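Local atomic coordinates of fanconi-associated nuclease 1 homolog (Pseudomonas aeruginosa, PDB entry 5Y7Q), a protein that is a Fanconi-associated nuclease 1 homolog that has a VRR-NUC domain and binds nucleic acid. Residues D501-A506 with R537-V542; C401-V406 with L529-P534. All coordinates share one frame; numbering follows the deposited sequence.

The two contacts lie on the same side of the chain's centre, their centres about 10 Å apart, and meet on one mixed beta sheet. Along the chain their segments alternate: 401-406 comes first, then 501-506, 529-534 and 537-542. Strands 529-533 and 538-545 are consecutive, antiparallel neighbours. Contact 2 adds 402-405, one of the two outermost strands, to the other side of 529-533, while contact 1 brings the junction of helices 493-502 and 505-517 onto the start of 538-545. The Arg540 O to Gln531 N separation of 2.8 Å is a probable hydrogen bond tying them. Cys502 of contact 1 also packs on Phe532 of contact 2, joining helix 493-502 to the sheet.

Contact 1: residues D501-A506 with R537-V542; sequences DCLPAA and RRYRMV
Leu503 lays one methyl over the Tyr539 ring: CD2 stands 3.6 Å from the ring centroid and 10° off the ring normal, the geometry of a CH-pi contact centred on the face. The two side chains cross at about a right angle. Tyr539 reaches this place because its CG sits between the backbone N and the carbonyl carbon (chi1 82°). Pro504 adds its CD, 3.8 Å from Tyr539 CE1, approaching the ring obliquely. Beyond these segments, Leu503 touches Leu414 and Trp511, and Tyr539 rests on Phe532 and Pro568.

At the other end, Arg537 bends at chi3 (70°) and turns its guanidinium side-on to the end of helix 493-502. Arg537 NE and Arg537 NH2 both donate to Asp501 O, each at 2.8 Å, through bent bonds, with the oxygen tilted from the guanidinium plane. The NH2 bond uses a lone pair in the carbonyl plane, whereas NE comes in tilted from that plane. The Asp501 carboxylate is only a nearby opposite charge, with OD1 4.2 Å from Arg537 NH2 and well out of the guanidinium plane. Between the two ends, Cys502 SG lies 3.6 Å from Arg537 CA, against the backbone where Arg537 and Arg538, both facing Trp533, form a G1 beta bulge.

The contact therefore divides by chemistry: an apolar cluster around one tyrosine, and a forked grip on a carbonyl at the C-terminal end of a helix. There the arginine charge would be expected to sit favourably against the helix dipole, an effect probably partly offset by the like charge of Arg468 nearby.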
loop_
_atom_site.group_PDB
_atom_site.type_symbol
_atom_site.label_atom_id
_atom_site.label_comp_id
_atom_site.label_asym_id
_atom_site.label_seq_id
_atom_site.Cartn_x
_atom_site.Cartn_y
_atom_site.Cartn_z
ATOM N N ASP A 501 -23.657 -3.220 -22.524
ATOM C CA ASP A 501 -24.656 -2.834 -23.498
ATOM C C ASP A 501 -25.292 -1.476 -23.205
ATOM O O ASP A 501 -25.811 -0.846 -24.134
ATOM C CB ASP A 501 -25.683 -3.967 -23.621
ATOM C CG ASP A 501 -25.068 -5.243 -24.269
ATOM O OD1 ASP A 501 -25.015 -5.323 -25.527
ATOM O OD2 ASP A 501 -24.619 -6.155 -23.524
ATOM N N CYS A 502 -25.241 -0.990 -21.959
ATOM C CA CYS A 502 -25.807 0.315 -21.629
ATOM C C CYS A 502 -24.814 1.474 -21.625
ATOM O O CYS A 502 -25.252 2.625 -21.623
ATOM C CB CYS A 502 -26.484 0.278 -20.255
ATOM S SG CYS A 502 -27.965 -0.731 -20.151
ATOM N N LEU A 503 -23.505 1.231 -21.642
ATOM C CA LEU A 503 -22.563 2.339 -21.529
ATOM C C LEU A 503 -22.044 2.725 -22.900
ATOM O O LEU A 503 -21.493 1.867 -23.610
ATOM C CB LEU A 503 -21.395 1.980 -20.617
ATOM C CG LEU A 503 -21.679 1.905 -19.108
ATOM C CD1 LEU A 503 -20.462 1.433 -18.334
ATOM C CD2 LEU A 503 -22.153 3.245 -18.589
ATOM N N PRO A 504 -22.172 3.991 -23.294
ATOM C CA PRO A 504 -21.630 4.431 -24.582
ATOM C C PRO A 504 -20.126 4.245 -24.635
ATOM O O PRO A 504 -19.423 4.423 -23.640
ATOM C CB PRO A 504 -22.004 5.918 -24.640
ATOM C CG PRO A 504 -23.109 6.084 -23.651
ATOM C CD PRO A 504 -22.833 5.085 -22.568
ATOM N N ALA A 505 -19.637 3.877 -25.823
ATOM C CA ALA A 505 -18.202 3.740 -26.037
ATOM C C ALA A 505 -17.474 5.064 -25.873
ATOM O O ALA A 505 -16.354 5.079 -25.354
ATOM C CB ALA A 505 -17.925 3.165 -27.421
ATOM N N ALA A 506 -18.089 6.178 -26.275
ATOM C CA ALA A 506 -17.411 7.467 -26.173
ATOM C C ALA A 506 -17.240 7.896 -24.724
ATOM O O ALA A 506 -16.211 8.478 -24.362
ATOM C CB ALA A 506 -18.166 8.530 -26.958
ATOM N N ARG A 537 -31.306 0.940 -22.837
ATOM C CA ARG A 537 -29.830 0.955 -22.795
ATOM C C ARG A 537 -29.285 2.247 -22.182
ATOM O O ARG A 537 -28.330 2.847 -22.691
ATOM C CB ARG A 537 -29.220 0.716 -24.180
ATOM C CG ARG A 537 -29.720 -0.562 -24.853
ATOM C CD ARG A 537 -29.132 -0.758 -26.237
ATOM N NE ARG A 537 -27.725 -1.072 -26.132
ATOM C CZ ARG A 537 -26.860 -1.057 -27.140
ATOM N NH1 ARG A 537 -27.265 -0.721 -28.362
ATOM N NH2 ARG A 537 -25.577 -1.385 -26.908
ATOM N N ARG A 538 -29.859 2.658 -21.051
ATOM C CA ARG A 538 -29.484 3.937 -20.463
ATOM C C ARG A 538 -28.925 3.756 -19.057
ATOM O O ARG A 538 -29.181 2.757 -18.373
ATOM C CB ARG A 538 -30.680 4.905 -20.428
ATOM C CG ARG A 538 -30.288 6.389 -20.378
ATOM C CD ARG A 538 -31.512 7.309 -20.369
ATOM N NE ARG A 538 -32.144 7.430 -19.050
ATOM C CZ ARG A 538 -33.282 6.835 -18.702
ATOM N NH1 ARG A 538 -33.780 7.020 -17.482
ATOM N NH2 ARG A 538 -33.926 6.065 -19.579
ATOM N N TYR A 539 -28.151 4.742 -18.621
ATOM C CA TYR A 539 -27.522 4.657 -17.313
ATOM C C TYR A 539 -27.559 6.016 -16.643
ATOM O O TYR A 539 -27.669 7.055 -17.297
ATOM C CB TYR A 539 -26.070 4.155 -17.394
ATOM C CG TYR A 539 -25.055 5.219 -17.739
ATOM C CD1 TYR A 539 -24.946 5.709 -19.028
ATOM C CD2 TYR A 539 -24.194 5.724 -16.781
ATOM C CE1 TYR A 539 -24.024 6.676 -19.354
ATOM C CE2 TYR A 539 -23.255 6.700 -17.105
ATOM C CZ TYR A 539 -23.179 7.176 -18.395
ATOM O OH TYR A 539 -22.252 8.142 -18.737
ATOM N N ARG A 540 -27.481 5.985 -15.317
ATOM C CA ARG A 540 -27.199 7.180 -14.537
ATOM C C ARG A 540 -26.380 6.774 -13.318
ATOM O O ARG A 540 -26.681 5.758 -12.698
ATOM C CB ARG A 540 -28.485 7.874 -14.103
ATOM C CG ARG A 540 -28.232 8.997 -13.160
ATOM C CD ARG A 540 -29.477 9.793 -12.789
ATOM N NE ARG A 540 -30.447 8.998 -12.048
ATOM C CZ ARG A 540 -31.399 9.530 -11.299
ATOM N NH1 ARG A 540 -31.470 10.843 -11.199
ATOM N NH2 ARG A 540 -32.264 8.758 -10.651
ATOM N N MET A 541 -25.361 7.566 -12.982
ATOM C CA MET A 541 -24.565 7.388 -11.772
ATOM C C MET A 541 -25.089 8.291 -10.676
ATOM O O MET A 541 -25.464 9.441 -10.934
ATOM C CB MET A 541 -23.099 7.731 -12.003
ATOM C CG MET A 541 -22.407 6.770 -12.899
ATOM S SD MET A 541 -20.854 7.421 -13.515
ATOM C CE MET A 541 -20.479 6.029 -14.544
ATOM N N VAL A 542 -25.074 7.786 -9.450
ATOM C CA VAL A 542 -25.621 8.515 -8.313
ATOM C C VAL A 542 -24.626 8.465 -7.160
ATOM O O VAL A 542 -24.351 7.389 -6.616
ATOM C CB VAL A 542 -26.982 7.943 -7.878
ATOM C CG1 VAL A 542 -27.560 8.775 -6.745
ATOM C CG2 VAL A 542 -27.975 7.852 -9.098
#

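Contact 2: residues C401-V406 with L529-P534; sequences CAVHYV and LIQFWP
Ala402 and Phe532 form a hydrogen-bonded antiparallel pair, Ala402 N to Phe532 O being 3.0 Å and Phe532 N to Ala402 O 2.8 Å. His404 and Ile530 repeat the pattern, with His404 N to Ile530 O and Ile530 N to His404 O both 2.9 Å. Val403 with Gln531 and Tyr405 with Leu529 are the non-hydrogen-bonded pairs. The strand directions lie 159° apart, consistent with a regular antiparallel ladder.

On one face of the sheet, the His404 and Phe532 side chains cross at about a right angle, His404 CD2 coming to the phenyl edge near its plane, 3.9 Å from Phe532 CD2. On the other side, Leu529 spreads its two methyls: CD1 reaches Val403 CG1, and CD2 lies 3.7 Å from Tyr405 CB. Just after strand 402-405, Val406 CG2 meets Ile530 CG2. At the opposite end, Cys401 turns SG anti to its own nitrogen (chi1 -166°), over one face of the indole of Trp533. The sulfur is 4.0 Å from the centroid of the five-membered ring and 28° off its normal, a sulfur-aromatic contact displaced toward the rim.

A second shell surrounds these groups. Gln498 hydrogen-bonds His404 NE2, Arg393 NH1 binds the Val403 carbonyl oxygen, and Trp390 meets Tyr405 edge-to-face. The ladder is thus sandwiched: helix 388-396 packs against the face carrying Val403, Tyr405 and Leu529, helix 493-502 against that of Ala402, His404 and Phe532, while strand 538-545 flanks 529-533 on the side away from 402-405.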
loop_
_atom_site.group_PDB
_atom_site.type_symbol
_atom_site.label_atom_id
_atom_site.label_comp_id
_atom_site.label_asym_id
_atom_site.label_seq_id
_atom_site.Cartn_x
_atom_site.Cartn_y
_atom_site.Cartn_z
ATOM N N CYS A 401 -35.452 -1.384 -13.534
ATOM C CA CYS A 401 -34.294 -0.604 -13.124
ATOM C C CYS A 401 -33.386 -1.465 -12.265
ATOM O O CYS A 401 -33.847 -2.090 -11.305
ATOM C CB CYS A 401 -34.721 0.642 -12.356
ATOM S SG CYS A 401 -33.413 1.853 -12.164
ATOM N N ALA A 402 -32.104 -1.505 -12.611
ATOM C CA ALA A 402 -31.113 -2.289 -11.875
ATOM C C ALA A 402 -30.074 -1.345 -11.297
ATOM O O ALA A 402 -29.496 -0.539 -12.025
ATOM C CB ALA A 402 -30.421 -3.310 -12.774
ATOM N N VAL A 403 -29.840 -1.426 -9.997
ATOM C CA VAL A 403 -28.966 -0.471 -9.327
ATOM C C VAL A 403 -27.830 -1.230 -8.660
ATOM O O VAL A 403 -28.062 -2.214 -7.948
ATOM C CB VAL A 403 -29.740 0.382 -8.307
ATOM C CG1 VAL A 403 -28.881 1.500 -7.801
ATOM C CG2 VAL A 403 -30.991 0.916 -8.947
ATOM N N HIS A 404 -26.608 -0.764 -8.886
ATOM C CA HIS A 404 -25.406 -1.409 -8.384
ATOM C C HIS A 404 -24.563 -0.433 -7.580
ATOM O O HIS A 404 -24.412 0.739 -7.951
ATOM C CB HIS A 404 -24.608 -1.978 -9.535
ATOM C CG HIS A 404 -25.375 -2.977 -10.336
ATOM N ND1 HIS A 404 -25.446 -4.313 -9.995
ATOM C CD2 HIS A 404 -26.127 -2.836 -11.451
ATOM C CE1 HIS A 404 -26.198 -4.952 -10.873
ATOM N NE2 HIS A 404 -26.618 -4.079 -11.768
ATOM N N TYR A 405 -24.032 -0.930 -6.470
ATOM C CA TYR A 405 -23.109 -0.190 -5.623
ATOM C C TYR A 405 -21.706 -0.582 -6.075
ATOM O O TYR A 405 -21.237 -1.688 -5.781
ATOM C CB TYR A 405 -23.376 -0.541 -4.162
ATOM C CG TYR A 405 -22.653 0.296 -3.138
ATOM C CD1 TYR A 405 -22.824 0.063 -1.782
ATOM C CD2 TYR A 405 -21.815 1.328 -3.523
ATOM C CE1 TYR A 405 -22.163 0.826 -0.841
ATOM C CE2 TYR A 405 -21.152 2.093 -2.592
ATOM C CZ TYR A 405 -21.322 1.840 -1.251
ATOM O OH TYR A 405 -20.647 2.621 -0.331
ATOM N N VAL A 406 -21.024 0.339 -6.750
ATOM C CA VAL A 406 -19.811 0.027 -7.501
ATOM C C VAL A 406 -18.656 0.957 -7.145
ATOM O O VAL A 406 -17.538 0.487 -6.953
ATOM C CB VAL A 406 -20.093 0.048 -9.006
ATOM C CG1 VAL A 406 -20.851 -1.183 -9.360
ATOM C CG2 VAL A 406 -20.864 1.299 -9.369
ATOM N N LEU A 529 -23.141 4.769 -6.814
ATOM C CA LEU A 529 -24.076 3.866 -7.456
ATOM C C LEU A 529 -24.117 4.108 -8.953
ATOM O O LEU A 529 -23.775 5.181 -9.464
ATOM C CB LEU A 529 -25.497 4.021 -6.904
ATOM C CG LEU A 529 -25.777 3.904 -5.416
ATOM C CD1 LEU A 529 -27.271 4.072 -5.207
ATOM C CD2 LEU A 529 -25.319 2.593 -4.842
ATOM N N ILE A 530 -24.585 3.091 -9.648
ATOM C CA ILE A 530 -24.897 3.218 -11.054
ATOM C C ILE A 530 -26.197 2.444 -11.323
ATOM O O ILE A 530 -26.377 1.315 -10.849
ATOM C CB ILE A 530 -23.711 2.717 -11.906
ATOM C CG1 ILE A 530 -23.963 3.019 -13.400
ATOM C CG2 ILE A 530 -23.410 1.214 -11.584
ATOM C CD1 ILE A 530 -22.720 2.957 -14.320
ATOM N N GLN A 531 -27.129 3.058 -12.032
ATOM C CA GLN A 531 -28.368 2.371 -12.343
ATOM C C GLN A 531 -28.534 2.265 -13.853
ATOM O O GLN A 531 -28.163 3.177 -14.607
ATOM C CB GLN A 531 -29.599 3.034 -11.694
ATOM C CG GLN A 531 -29.517 4.506 -11.384
ATOM C CD GLN A 531 -30.906 5.100 -11.147
ATOM O OE1 GLN A 531 -31.894 4.364 -11.032
ATOM N NE2 GLN A 531 -30.991 6.428 -11.094
ATOM N N PHE A 532 -29.064 1.122 -14.272
ATOM C CA PHE A 532 -29.241 0.775 -15.663
ATOM C C PHE A 532 -30.716 0.543 -15.934
ATOM O O PHE A 532 -31.445 -0.021 -15.105
ATOM C CB PHE A 532 -28.444 -0.480 -16.037
ATOM C CG PHE A 532 -26.951 -0.327 -15.880
ATOM C CD1 PHE A 532 -26.232 0.515 -16.718
ATOM C CD2 PHE A 532 -26.264 -1.036 -14.898
ATOM C CE1 PHE A 532 -24.860 0.652 -16.570
ATOM C CE2 PHE A 532 -24.904 -0.904 -14.750
ATOM C CZ PHE A 532 -24.198 -0.067 -15.577
ATOM N N TRP A 533 -31.136 0.987 -17.109
ATOM C CA TRP A 533 -32.440 0.662 -17.667
ATOM C C TRP A 533 -32.105 -0.087 -18.951
ATOM O O TRP A 533 -31.860 0.540 -20.002
ATOM C CB TRP A 533 -33.268 1.917 -17.921
ATOM C CG TRP A 533 -33.666 2.746 -16.692
ATOM C CD1 TRP A 533 -34.826 2.635 -15.966
ATOM C CD2 TRP A 533 -32.933 3.840 -16.104
ATOM N NE1 TRP A 533 -34.854 3.580 -14.963
ATOM C CE2 TRP A 533 -33.713 4.338 -15.028
ATOM C CE3 TRP A 533 -31.693 4.440 -16.373
ATOM C CZ2 TRP A 533 -33.288 5.405 -14.219
ATOM C CZ3 TRP A 533 -31.275 5.505 -15.565
ATOM C CH2 TRP A 533 -32.071 5.974 -14.504
ATOM N N PRO A 534 -31.965 -1.417 -18.880
ATOM C CA PRO A 534 -31.530 -2.188 -20.063
ATOM C C PRO A 534 -32.490 -2.141 -21.224
ATOM O O PRO A 534 -32.069 -2.462 -22.340
ATOM C CB PRO A 534 -31.387 -3.623 -19.528
ATOM C CG PRO A 534 -32.062 -3.631 -18.191
ATOM C CD PRO A 534 -31.922 -2.231 -17.652
#